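Side-chain contact in protein DsvD (Desulfovibrio vulgaris, PDB 1UCR), which may play an essential role in dissimilatory sulfite reduction and possibly interacts with DNA through its winged-helix motif: residues B[6-11]-B[25-30]. Numbering follows the deposited sequence.
Sequences QKVVDF and NDFTDL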
# COMPACT_ATOMS: atom_id res chain seq x y z
N GLN B 6 -1.65 -10.97 5.99
CA GLN B 6 -0.37 -11.02 5.34
C GLN B 6 -0.45 -11.83 4.03
O GLN B 6 0.19 -11.47 3.03
CB GLN B 6 0.70 -11.64 6.26
CG GLN B 6 2.10 -11.56 5.62
CD GLN B 6 2.48 -10.09 5.57
OE1 GLN B 6 2.57 -9.42 6.60
NE2 GLN B 6 2.71 -9.53 4.40
N LYS B 7 -1.26 -12.88 4.00
CA LYS B 7 -1.42 -13.67 2.77
C LYS B 7 -2.08 -12.87 1.66
O LYS B 7 -1.73 -13.00 0.48
CB LYS B 7 -2.24 -14.94 3.09
CG LYS B 7 -1.42 -15.98 3.89
CD LYS B 7 -2.21 -17.28 4.13
CE LYS B 7 -1.34 -18.25 4.92
NZ LYS B 7 -1.99 -19.54 5.18
N VAL B 8 -3.06 -12.01 2.01
CA VAL B 8 -3.63 -11.09 1.00
C VAL B 8 -2.54 -10.17 0.45
O VAL B 8 -2.41 -10.01 -0.78
CB VAL B 8 -4.76 -10.29 1.64
CG1 VAL B 8 -5.25 -9.14 0.76
CG2 VAL B 8 -5.92 -11.22 2.00
N VAL B 9 -1.82 -9.50 1.37
CA VAL B 9 -0.79 -8.57 0.92
C VAL B 9 0.24 -9.28 0.04
O VAL B 9 0.67 -8.78 -1.01
CB VAL B 9 -0.12 -7.90 2.11
CG1 VAL B 9 1.08 -7.05 1.74
CG2 VAL B 9 -1.15 -7.02 2.82
N ASP B 10 0.68 -10.48 0.50
CA ASP B 10 1.72 -11.18 -0.28
C ASP B 10 1.23 -11.56 -1.67
O ASP B 10 1.98 -11.48 -2.65
CB ASP B 10 2.16 -12.47 0.41
CG ASP B 10 2.96 -12.24 1.71
OD1 ASP B 10 3.32 -11.07 1.99
OD2 ASP B 10 3.16 -13.21 2.44
N PHE B 11 -0.03 -11.97 -1.81
CA PHE B 11 -0.54 -12.27 -3.14
C PHE B 11 -0.48 -11.04 -4.03
O PHE B 11 -0.03 -11.07 -5.18
CB PHE B 11 -2.00 -12.82 -3.00
CG PHE B 11 -2.61 -12.90 -4.41
CD1 PHE B 11 -2.21 -13.93 -5.27
CD2 PHE B 11 -3.51 -11.98 -4.85
CE1 PHE B 11 -2.77 -14.01 -6.56
CE2 PHE B 11 -4.09 -12.02 -6.14
CZ PHE B 11 -3.64 -13.05 -6.98
N ASN B 25 -14.23 -12.02 -5.14
CA ASN B 25 -14.23 -13.45 -5.31
C ASN B 25 -12.88 -13.99 -5.75
O ASN B 25 -12.63 -15.17 -5.60
CB ASN B 25 -15.31 -13.90 -6.29
CG ASN B 25 -16.71 -13.84 -5.76
OD1 ASN B 25 -16.94 -13.58 -4.59
ND2 ASN B 25 -17.65 -14.10 -6.65
N ASP B 26 -11.96 -13.13 -6.26
CA ASP B 26 -10.60 -13.61 -6.43
C ASP B 26 -9.96 -13.98 -5.08
O ASP B 26 -9.21 -14.93 -5.00
CB ASP B 26 -9.72 -12.55 -7.12
CG ASP B 26 -9.95 -12.43 -8.63
OD1 ASP B 26 -9.96 -13.48 -9.30
OD2 ASP B 26 -10.06 -11.29 -9.09
N PHE B 27 -10.31 -13.21 -4.03
CA PHE B 27 -9.72 -13.50 -2.70
C PHE B 27 -10.37 -14.71 -2.09
O PHE B 27 -9.70 -15.56 -1.48
CB PHE B 27 -9.86 -12.27 -1.80
CG PHE B 27 -9.08 -11.10 -2.34
CD1 PHE B 27 -9.74 -10.11 -3.05
CD2 PHE B 27 -7.69 -11.01 -2.18
CE1 PHE B 27 -9.06 -9.06 -3.62
CE2 PHE B 27 -7.01 -9.93 -2.71
CZ PHE B 27 -7.70 -8.96 -3.42
N THR B 28 -11.71 -14.85 -2.24
CA THR B 28 -12.31 -16.09 -1.73
C THR B 28 -11.81 -17.30 -2.51
O THR B 28 -11.66 -18.39 -1.93
CB THR B 28 -13.85 -16.00 -1.70
OG1 THR B 28 -14.35 -15.76 -3.01
CG2 THR B 28 -14.33 -14.89 -0.77
N ASP B 29 -11.50 -17.14 -3.81
CA ASP B 29 -10.88 -18.24 -4.58
C ASP B 29 -9.54 -18.67 -4.01
O ASP B 29 -9.17 -19.82 -4.01
CB ASP B 29 -10.67 -17.78 -6.01
CG ASP B 29 -11.88 -17.81 -6.93
OD1 ASP B 29 -12.92 -18.39 -6.55
OD2 ASP B 29 -11.72 -17.29 -8.05
N LEU B 30 -8.76 -17.67 -3.55
CA LEU B 30 -7.44 -17.94 -3.01
C LEU B 30 -7.49 -18.52 -1.64
O LEU B 30 -6.55 -19.24 -1.27
CB LEU B 30 -6.61 -16.64 -2.93
CG LEU B 30 -6.19 -16.08 -4.29
CD1 LEU B 30 -5.64 -14.67 -4.08
CD2 LEU B 30 -5.13 -16.97 -4.96
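Leu30 sets one methyl squarely on the ring of Phe11, a CH-pi contact that joins helix 3-12 to helix 24-30. Followed outward, the leucine leaves its backbone with CB directed at the other helix; CG lies anti to the carbonyl carbon (chi1 -69°), and the chain forks there. Leu30 CD1 takes the centre of the ring, 3.4 Å from the Phe11 centroid and 9° off the ring normal. It therefore meets all six carbons almost evenly: Leu30 CD1 is 3.5 Å from Phe11 CD2 and 3.9 Å from Phe11 CZ. Leu30 CD2, the other branch, only grazes the ring border, 4.1 Å from Phe11 CE1. Phe11 reaches this place with CG anti to its own backbone nitrogen (chi1 170°), and Phe22 packs edge-to-face with the same ring. One helical turn earlier on each side, the deeper pair, Val8 and Phe27, meets more lightly: Val8 CG1 stands 4.0 Å from Phe27 CE2, the two side chains crossing at about a right angle. Both are buried and also touch Leu43 of helix 36-48, and Phe27 reaches Val39 there too. No hydrogen bond links the two segments; apolar side chains alone bridge them. Three helices thus converge on one hydrophobic core, as expected of the helical part of a winged-helix domain.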